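Heterodimeric restriction endonuclease R.BspD6I small subunit (Bacillus sp., PDB 2P14) serves as the catalytic subunit of a heterodimeric type IIS restriction endonuclease, probably cutting DNA in complex with a site-specific nickase subunit. Local coordinates at residues I131-D136 with I162-S167; T143-D148 with N155-I160; R119-N124 with E175-F180. All blocks are in the same frame, centred on the assembly; numbering follows the deposited sequence. Where two conformers were deposited one is given.

Contact 1. Residues I131-D136 with I162-S167; sequences IPLTVD and IKLLRS
The carbonyl oxygen of L164, a residue whose side chain packs against I131 and L133, accepts a hydrogen bond from the indole NE1 of W177, so the backbone of this last helical turn is held by a neighbouring helix while its side chain faces the edge of the sheet. Across the contact itself no hydrogen bond forms, and the interface, 183 Å² summed over both sides, is aliphatic. I131 was modelled in two conformers; in the one described here its two branches part to meet successive residues. With CG1 beside the backbone N (chi1 -56°), CG1 lies against the backbone of the helix end, 3.9 Å from L165 CA, and also meets L165 CB. The other branch, CG2, reaches L164 CB at 3.8 Å, and the two side chains cross at about a right angle. Two residues further along the strand, L133 brings CD2 to within 4.2 Å of L164 CD1, a looser methyl contact. L164 thus receives I131 at its CB and L133 at the far end of its side chain. Just past the helix, R166 takes a positive phi (45°), and K125 NZ donates to the carbonyl oxygens of both L165 and R166. In the fold, I131 and L133 lie on strand 130-134, an outermost strand of the mixed sheet, hydrogen-bonded to strand 104-110. The C-terminal turn of helix 154-165 packs beside this strand, L133 also touches F138 and L141 of helix 135-146, and P132 touches W177 and L178 of helix 174-184.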
loop_
_atom_site.group_PDB
_atom_site.type_symbol
_atom_site.label_atom_id
_atom_site.label_comp_id
_atom_site.label_asym_id
_atom_site.label_seq_id
_atom_site.Cartn_x
_atom_site.Cartn_y
_atom_site.Cartn_z
ATOM N N ILE A 131 2.216 5.835 3.842
ATOM C CA ILE A 131 1.148 5.517 4.786
ATOM C C ILE A 131 1.077 4.001 4.947
ATOM O O ILE A 131 0.725 3.294 3.991
ATOM C CB ILE A 131 -0.224 6.054 4.331
ATOM C CG1 ILE A 131 -0.191 7.572 4.092
ATOM C CG2 ILE A 131 -1.264 5.710 5.391
ATOM C CD1 ILE A 131 0.249 7.974 2.667
ATOM N N PRO A 132 1.394 3.506 6.158
ATOM C CA PRO A 132 1.348 2.063 6.421
ATOM C C PRO A 132 -0.040 1.640 6.864
ATOM O O PRO A 132 -0.603 2.266 7.781
ATOM C CB PRO A 132 2.340 1.883 7.596
ATOM C CG PRO A 132 2.134 3.188 8.394
ATOM C CD PRO A 132 1.806 4.267 7.362
ATOM N N LEU A 133 -0.579 0.582 6.248
ATOM C CA LEU A 133 -1.861 0.021 6.648
ATOM C C LEU A 133 -1.704 -1.466 6.900
ATOM O O LEU A 133 -0.980 -2.164 6.156
ATOM C CB LEU A 133 -2.923 0.224 5.566
ATOM C CG LEU A 133 -3.348 1.655 5.207
ATOM C CD1 LEU A 133 -4.496 1.641 4.179
ATOM C CD2 LEU A 133 -3.752 2.469 6.440
ATOM N N THR A 134 -2.417 -1.977 7.906
ATOM C CA THR A 134 -2.561 -3.426 8.003
ATOM C C THR A 134 -3.606 -3.881 7.003
ATOM O O THR A 134 -4.438 -3.090 6.521
ATOM C CB THR A 134 -3.002 -3.888 9.388
ATOM O OG1 THR A 134 -4.332 -3.406 9.615
ATOM C CG2 THR A 134 -2.025 -3.395 10.445
ATOM N N VAL A 135 -3.617 -5.179 6.724
ATOM C CA VAL A 135 -4.653 -5.721 5.853
ATOM C C VAL A 135 -6.080 -5.429 6.378
ATOM O O VAL A 135 -6.970 -5.061 5.607
ATOM C CB VAL A 135 -4.428 -7.230 5.626
ATOM C CG1 VAL A 135 -5.577 -7.828 4.799
ATOM C CG2 VAL A 135 -3.106 -7.430 4.911
ATOM N N ASP A 136 -6.269 -5.546 7.694
ATOM C CA ASP A 136 -7.585 -5.299 8.277
ATOM C C ASP A 136 -8.006 -3.838 8.107
ATOM O O ASP A 136 -9.153 -3.550 7.793
ATOM C CB ASP A 136 -7.594 -5.707 9.755
ATOM C CG ASP A 136 -7.492 -7.232 9.954
ATOM O OD1 ASP A 136 -7.972 -7.999 9.078
ATOM O OD2 ASP A 136 -6.945 -7.667 11.005
ATOM N N ILE A 162 -3.805 11.576 2.931
ATOM C CA ILE A 162 -3.150 12.750 3.549
ATOM C C ILE A 162 -3.536 12.834 5.035
ATOM O O ILE A 162 -2.672 13.086 5.882
ATOM C CB ILE A 162 -3.490 14.046 2.789
ATOM C CG1 ILE A 162 -2.842 13.980 1.394
ATOM C CG2 ILE A 162 -3.062 15.292 3.603
ATOM C CD1 ILE A 162 -3.289 15.107 0.459
ATOM N N LYS A 163 -4.810 12.598 5.340
ATOM C CA LYS A 163 -5.249 12.553 6.731
ATOM C C LYS A 163 -4.461 11.494 7.522
ATOM O O LYS A 163 -3.960 11.779 8.609
ATOM C CB LYS A 163 -6.743 12.254 6.807
ATOM C CG LYS A 163 -7.323 12.237 8.201
ATOM C CD LYS A 163 -8.798 11.826 8.127
ATOM C CE LYS A 163 -9.004 10.518 7.352
ATOM N NZ LYS A 163 -10.444 10.121 7.320
ATOM N N LEU A 164 -4.357 10.282 6.968
ATOM C CA LEU A 164 -3.717 9.166 7.657
ATOM C C LEU A 164 -2.201 9.338 7.785
ATOM O O LEU A 164 -1.605 8.844 8.745
ATOM C CB LEU A 164 -3.996 7.868 6.914
ATOM C CG LEU A 164 -5.454 7.460 6.918
ATOM C CD1 LEU A 164 -5.623 6.197 6.034
ATOM C CD2 LEU A 164 -6.003 7.214 8.333
ATOM N N LEU A 165 -1.625 10.083 6.838
ATOM C CA LEU A 165 -0.197 10.403 6.843
ATOM C C LEU A 165 0.257 11.108 8.119
ATOM O O LEU A 165 1.392 10.890 8.575
ATOM C CB LEU A 165 0.167 11.247 5.611
ATOM C CG LEU A 165 1.633 11.681 5.461
ATOM C CD1 LEU A 165 2.605 10.482 5.267
ATOM C CD2 LEU A 165 1.743 12.681 4.291
ATOM N N ARG A 166 -0.625 11.937 8.687
ATOM C CA ARG A 166 -0.258 12.735 9.853
ATOM C C ARG A 166 1.115 13.416 9.710
ATOM O O ARG A 166 2.033 13.202 10.525
ATOM C CB ARG A 166 -0.300 11.881 11.126
ATOM C CG ARG A 166 -1.726 11.416 11.543
ATOM C CD ARG A 166 -2.671 12.587 11.838
ATOM N NE ARG A 166 -2.152 13.462 12.898
ATOM C CZ ARG A 166 -2.323 13.274 14.214
ATOM N NH1 ARG A 166 -2.979 12.229 14.682
ATOM N NH2 ARG A 166 -1.789 14.130 15.082
ATOM N N SER A 167 1.207 14.303 8.731
ATOM C CA SER A 167 2.453 15.028 8.486
ATOM C C SER A 167 2.866 15.948 9.644
ATOM O O SER A 167 4.003 16.433 9.670
ATOM C CB SER A 167 2.385 15.779 7.153
ATOM O OG SER A 167 1.548 16.912 7.250
#

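Contact 2. Residues T143-D148 with N155-I160; sequences TQLKGD and NKLKEI
A helical hairpin, in which helix 135-146 and helix 154-165 run roughly antiparallel, is closed near its loop by L145 packing against K156, L157 and I160. L145 supplies both methyl groups. Its CD1 rests against both K156 CE and I160 CD1, 4.0 Å from each; these residues, one turn apart on the second helix, approach it from the same side, while CD2 makes a looser contact with L157 CD1 at 4.4 Å. The L145 side chain passes those of K156 and I160 in opposite directions, its end resting against them. It is modelled away from the usual leucine rotamers (chi1 -108°), so the placing of its two methyls is doubtful. K156 leaves the helix with CG opposite the backbone N (chi1 -179°) and stays fully extended, so that its CD and CE methylenes run past L145 CD1 before the ammonium group forms a salt bridge with E150 in the connecting loop. L157 and I160 also touch L141, one turn earlier on the first helix, continuing the apolar seam. No hydrogen bond joins the two segments: the helices are held here by aliphatic contact, with K156 serving as an apolar wall along its chain and as a charged partner for the loop at its tip.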
loop_
_atom_site.group_PDB
_atom_site.type_symbol
_atom_site.label_atom_id
_atom_site.label_comp_id
_atom_site.label_asym_id
_atom_site.label_seq_id
_atom_site.Cartn_x
_atom_site.Cartn_y
_atom_site.Cartn_z
ATOM N N THR A 143 -14.041 -1.049 2.083
ATOM C CA THR A 143 -15.468 -1.273 2.365
ATOM C C THR A 143 -16.178 0.038 2.665
ATOM O O THR A 143 -17.342 0.236 2.263
ATOM C CB THR A 143 -15.696 -2.269 3.523
ATOM O OG1 THR A 143 -14.943 -3.457 3.283
ATOM C CG2 THR A 143 -17.199 -2.644 3.626
ATOM N N GLN A 144 -15.492 0.938 3.363
ATOM C CA GLN A 144 -16.049 2.255 3.630
ATOM C C GLN A 144 -16.223 3.006 2.309
ATOM O O GLN A 144 -17.270 3.624 2.076
ATOM C CB GLN A 144 -15.164 3.044 4.596
ATOM C CG GLN A 144 -15.193 2.533 6.037
ATOM C CD GLN A 144 -14.116 3.199 6.907
ATOM O OE1 GLN A 144 -13.552 4.248 6.546
ATOM N NE2 GLN A 144 -13.830 2.591 8.052
ATOM N N LEU A 145 -15.220 2.918 1.439
ATOM C CA LEU A 145 -15.280 3.534 0.103
ATOM C C LEU A 145 -16.396 2.995 -0.804
ATOM O O LEU A 145 -17.102 3.769 -1.463
ATOM C CB LEU A 145 -13.946 3.362 -0.628
ATOM C CG LEU A 145 -12.995 4.548 -0.859
ATOM C CD1 LEU A 145 -13.349 5.808 -0.050
ATOM C CD2 LEU A 145 -11.551 4.116 -0.667
ATOM N N LYS A 146 -16.572 1.671 -0.811
ATOM C CA LYS A 146 -17.376 1.031 -1.856
ATOM C C LYS A 146 -18.652 0.320 -1.406
ATOM O O LYS A 146 -19.525 0.028 -2.253
ATOM C CB LYS A 146 -16.508 0.062 -2.670
ATOM C CG LYS A 146 -15.475 0.730 -3.591
ATOM C CD LYS A 146 -16.081 1.786 -4.524
ATOM C CE LYS A 146 -17.156 1.166 -5.411
ATOM N NZ LYS A 146 -17.492 2.087 -6.527
ATOM N N GLY A 147 -18.756 0.024 -0.113
ATOM C CA GLY A 147 -19.854 -0.801 0.402
ATOM C C GLY A 147 -21.246 -0.232 0.193
ATOM O O GLY A 147 -22.214 -1.010 0.113
ATOM N N ASP A 148 -21.348 1.097 0.100
ATOM C CA ASP A 148 -22.669 1.705 -0.060
ATOM C C ASP A 148 -22.961 2.132 -1.503
ATOM O O ASP A 148 -23.957 2.794 -1.781
ATOM C CB ASP A 148 -22.920 2.837 0.959
ATOM C CG ASP A 148 -21.904 3.954 0.864
ATOM O OD1 ASP A 148 -20.822 3.740 0.274
ATOM O OD2 ASP A 148 -22.193 5.049 1.401
ATOM N N ASN A 155 -9.696 11.222 -5.861
ATOM C CA ASN A 155 -9.364 12.384 -5.054
ATOM C C ASN A 155 -9.789 12.267 -3.593
ATOM O O ASN A 155 -9.142 12.849 -2.717
ATOM C CB ASN A 155 -9.935 13.652 -5.687
ATOM C CG ASN A 155 -9.521 13.797 -7.130
ATOM O OD1 ASN A 155 -10.366 13.858 -8.052
ATOM N ND2 ASN A 155 -8.215 13.844 -7.353
ATOM N N LYS A 156 -10.871 11.517 -3.344
ATOM C CA LYS A 156 -11.270 11.208 -1.984
ATOM C C LYS A 156 -10.233 10.290 -1.327
ATOM O O LYS A 156 -9.899 10.473 -0.138
ATOM C CB LYS A 156 -12.679 10.602 -1.952
ATOM C CG LYS A 156 -13.177 10.260 -0.551
ATOM C CD LYS A 156 -14.572 9.640 -0.556
ATOM C CE LYS A 156 -14.977 9.306 0.880
ATOM N NZ LYS A 156 -16.441 8.960 1.018
ATOM N N LEU A 157 -9.732 9.311 -2.071
ATOM C CA LEU A 157 -8.670 8.466 -1.560
ATOM C C LEU A 157 -7.425 9.304 -1.243
ATOM O O LEU A 157 -6.783 9.097 -0.204
ATOM C CB LEU A 157 -8.341 7.328 -2.541
ATOM C CG LEU A 157 -7.200 6.382 -2.119
ATOM C CD1 LEU A 157 -7.452 5.807 -0.724
ATOM C CD2 LEU A 157 -7.046 5.274 -3.167
ATOM N N LYS A 158 -7.068 10.253 -2.120
ATOM C CA LYS A 158 -5.928 11.129 -1.808
ATOM C C LYS A 158 -6.145 11.884 -0.475
ATOM O O LYS A 158 -5.228 11.955 0.365
ATOM C CB LYS A 158 -5.658 12.114 -2.960
ATOM C CG LYS A 158 -4.329 12.873 -2.732
ATOM C CD LYS A 158 -3.945 13.812 -3.854
ATOM C CE LYS A 158 -4.449 15.210 -3.488
ATOM N NZ LYS A 158 -4.065 16.211 -4.520
ATOM N N GLU A 159 -7.339 12.457 -0.286
ATOM C CA GLU A 159 -7.611 13.181 0.967
ATOM C C GLU A 159 -7.471 12.281 2.198
ATOM O O GLU A 159 -6.940 12.700 3.241
ATOM C CB GLU A 159 -8.999 13.813 0.929
ATOM C CG GLU A 159 -9.106 15.023 0.015
ATOM C CD GLU A 159 -10.488 15.637 0.072
ATOM O OE1 GLU A 159 -11.373 15.037 0.729
ATOM O OE2 GLU A 159 -10.685 16.717 -0.537
ATOM N N ILE A 160 -7.935 11.037 2.076
ATOM C CA ILE A 160 -7.860 10.095 3.192
ATOM C C ILE A 160 -6.392 9.756 3.486
ATOM O O ILE A 160 -5.978 9.746 4.650
ATOM C CB ILE A 160 -8.672 8.827 2.889
ATOM C CG1 ILE A 160 -10.168 9.113 3.005
ATOM C CG2 ILE A 160 -8.281 7.676 3.807
ATOM C CD1 ILE A 160 -11.007 8.160 2.179
#

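Contact 3. Residues R119-N124 with E175-F180; sequences RHIGFN and EEWLTF
R119 forms a salt bridge with E175, tying helix 115-121 to helix 174-184. The first of these helices is the connection of a beta-alpha-beta crossover between the parallel strands 104-110 and 130-134, within a chain whose family belongs to the PD-(D/E)XK nuclease clan. The arginine is extended from CG to NE, and its NH2 donates to E175 OE2 at 3.0 Å with an N-H...O angle of 145°. The fit is not coplanar: the two flat groups are turned 60° apart, and OE2 is approached from above the carboxylate plane. A bend in E175 at chi2 brings its carboxylate back towards the arginine, and a water in the guanidinium plane completes the pairing, accepting from R119 NE and donating to E175 OE1, each at 2.9 Å. Farther along, at I121, the bridge gives way to apolar packing. I121 has CG1 between its backbone N and carbonyl carbon (chi1 61°), and its CD1 meets W177 CH2 at 3.9 Å, the two side chains crossing at about a right angle. P132 of the edge strand touches both residues. At G122, just past the end of the helix, the backbone itself comes up to the indole, its CA lying 4.0 Å from W177 CZ3 and approaching the ring obliquely.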
loop_
_atom_site.group_PDB
_atom_site.type_symbol
_atom_site.label_atom_id
_atom_site.label_comp_id
_atom_site.label_asym_id
_atom_site.label_seq_id
_atom_site.Cartn_x
_atom_site.Cartn_y
_atom_site.Cartn_z
ATOM N N ARG A 119 8.870 4.174 12.306
ATOM C CA ARG A 119 9.840 5.238 12.578
ATOM C C ARG A 119 10.676 5.591 11.350
ATOM O O ARG A 119 10.920 6.779 11.066
ATOM C CB ARG A 119 10.718 4.888 13.796
ATOM C CG ARG A 119 9.925 4.924 15.112
ATOM C CD ARG A 119 10.866 4.581 16.253
ATOM N NE ARG A 119 10.143 4.269 17.471
ATOM C CZ ARG A 119 10.128 3.068 18.027
ATOM N NH1 ARG A 119 10.817 2.064 17.474
ATOM N NH2 ARG A 119 9.445 2.872 19.148
ATOM N N HIS A 120 11.096 4.557 10.614
ATOM C CA HIS A 120 11.847 4.746 9.382
ATOM C C HIS A 120 11.078 5.499 8.311
ATOM O O HIS A 120 11.578 6.467 7.732
ATOM C CB HIS A 120 12.272 3.373 8.818
ATOM C CG HIS A 120 13.268 3.466 7.705
ATOM N ND1 HIS A 120 14.597 3.768 7.939
ATOM C CD2 HIS A 120 13.147 3.293 6.370
ATOM C CE1 HIS A 120 15.244 3.782 6.788
ATOM N NE2 HIS A 120 14.390 3.505 5.823
ATOM N N ILE A 121 9.863 5.023 7.998
ATOM C CA ILE A 121 9.107 5.622 6.877
ATOM C C ILE A 121 8.462 6.946 7.254
ATOM O O ILE A 121 7.954 7.649 6.384
ATOM C CB ILE A 121 8.020 4.678 6.307
ATOM C CG1 ILE A 121 7.003 4.341 7.425
ATOM C CG2 ILE A 121 8.704 3.444 5.695
ATOM C CD1 ILE A 121 5.640 3.827 6.935
ATOM N N GLY A 122 8.468 7.256 8.548
ATOM C CA GLY A 122 7.964 8.547 9.002
ATOM C C GLY A 122 9.009 9.647 9.044
ATOM O O GLY A 122 8.726 10.761 9.504
ATOM N N PHE A 123 10.221 9.358 8.542
ATOM C CA PHE A 123 11.352 10.309 8.626
ATOM C C PHE A 123 11.117 11.639 7.894
ATOM O O PHE A 123 11.433 12.725 8.429
ATOM C CB PHE A 123 12.653 9.650 8.129
ATOM C CG PHE A 123 13.832 10.593 8.153
ATOM C CD1 PHE A 123 14.468 10.896 9.348
ATOM C CD2 PHE A 123 14.258 11.230 6.988
ATOM C CE1 PHE A 123 15.566 11.809 9.384
ATOM C CE2 PHE A 123 15.344 12.139 7.014
ATOM C CZ PHE A 123 16.004 12.411 8.203
ATOM N N ASN A 124 10.571 11.571 6.680
ATOM C CA ASN A 124 10.320 12.763 5.884
ATOM C C ASN A 124 8.988 12.675 5.165
ATOM O O ASN A 124 8.928 12.244 4.010
ATOM C CB ASN A 124 11.431 13.001 4.865
ATOM C CG ASN A 124 11.359 14.394 4.253
ATOM O OD1 ASN A 124 10.287 15.021 4.179
ATOM N ND2 ASN A 124 12.506 14.886 3.806
ATOM N N GLU A 175 4.258 5.784 17.652
ATOM C CA GLU A 175 3.199 5.157 18.454
ATOM C C GLU A 175 1.892 5.903 18.276
ATOM O O GLU A 175 0.862 5.296 17.997
ATOM C CB GLU A 175 3.587 5.125 19.940
ATOM C CG GLU A 175 4.760 4.172 20.223
ATOM C CD GLU A 175 6.133 4.841 20.089
ATOM O OE1 GLU A 175 6.220 5.989 19.583
ATOM O OE2 GLU A 175 7.136 4.199 20.505
ATOM N N GLU A 176 1.929 7.218 18.412
ATOM C CA GLU A 176 0.736 8.035 18.242
ATOM C C GLU A 176 0.176 7.924 16.815
ATOM O O GLU A 176 -1.038 7.894 16.605
ATOM C CB GLU A 176 1.054 9.494 18.588
ATOM C CG GLU A 176 -0.104 10.455 18.290
ATOM C CD GLU A 176 0.106 11.887 18.779
ATOM O OE1 GLU A 176 1.183 12.211 19.337
ATOM O OE2 GLU A 176 -0.850 12.689 18.613
ATOM N N TRP A 177 1.077 7.875 15.838
ATOM C CA TRP A 177 0.664 7.815 14.462
ATOM C C TRP A 177 -0.079 6.523 14.196
ATOM O O TRP A 177 -1.170 6.527 13.581
ATOM C CB TRP A 177 1.921 7.861 13.568
ATOM C CG TRP A 177 1.682 7.861 12.071
ATOM C CD1 TRP A 177 0.555 8.305 11.398
ATOM C CD2 TRP A 177 2.610 7.450 11.072
ATOM N NE1 TRP A 177 0.750 8.207 10.043
ATOM C CE2 TRP A 177 2.003 7.680 9.816
ATOM C CE3 TRP A 177 3.918 6.904 11.116
ATOM C CZ2 TRP A 177 2.652 7.393 8.604
ATOM C CZ3 TRP A 177 4.558 6.622 9.915
ATOM C CH2 TRP A 177 3.929 6.859 8.685
ATOM N N LEU A 178 0.524 5.397 14.584
ATOM C CA LEU A 178 -0.126 4.129 14.304
ATOM C C LEU A 178 -1.465 4.000 15.063
ATOM O O LEU A 178 -2.438 3.417 14.554
ATOM C CB LEU A 178 0.788 2.947 14.606
ATOM C CG LEU A 178 2.072 2.795 13.781
ATOM C CD1 LEU A 178 2.797 1.472 14.173
ATOM C CD2 LEU A 178 1.812 2.890 12.241
ATOM N N THR A 179 -1.518 4.541 16.278
ATOM C CA THR A 179 -2.785 4.604 17.020
ATOM C C THR A 179 -3.851 5.388 16.265
ATOM O O THR A 179 -4.993 4.959 16.163
ATOM C CB THR A 179 -2.574 5.206 18.419
ATOM O OG1 THR A 179 -1.625 4.378 19.130
ATOM C CG2 THR A 179 -3.913 5.274 19.201
ATOM N N PHE A 180 -3.443 6.494 15.662
ATOM C CA PHE A 180 -4.399 7.308 14.925
ATOM C C PHE A 180 -4.981 6.547 13.742
ATOM O O PHE A 180 -6.178 6.621 13.450
ATOM C CB PHE A 180 -3.738 8.601 14.446
ATOM C CG PHE A 180 -4.626 9.432 13.593
ATOM C CD1 PHE A 180 -5.536 10.310 14.184
ATOM C CD2 PHE A 180 -4.570 9.346 12.188
ATOM C CE1 PHE A 180 -6.390 11.063 13.403
ATOM C CE2 PHE A 180 -5.408 10.118 11.406
ATOM C CZ PHE A 180 -6.317 10.983 12.011
HETATM O O HOH W 1 8.607 6.621 18.153
#

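Overall arrangement
Contacts 1 and 2 both join helix 135-146 or the strand leading into it to helix 154-165, at opposite ends of that second helix, with centres 13 Å apart. Contact 1 is fully buried and purely aliphatic; contact 2, nested within its loop and farther from the chain's centre, is only partly buried and lets a lysine share the packing. Contact 3 brings in helix 174-184 and combines buried packing with a water-bridged ion pair at its more exposed end. W177 links contact 3 to contact 1, whereas contacts 2 and 3 do not touch, their nearest atoms being about 7 Å apart.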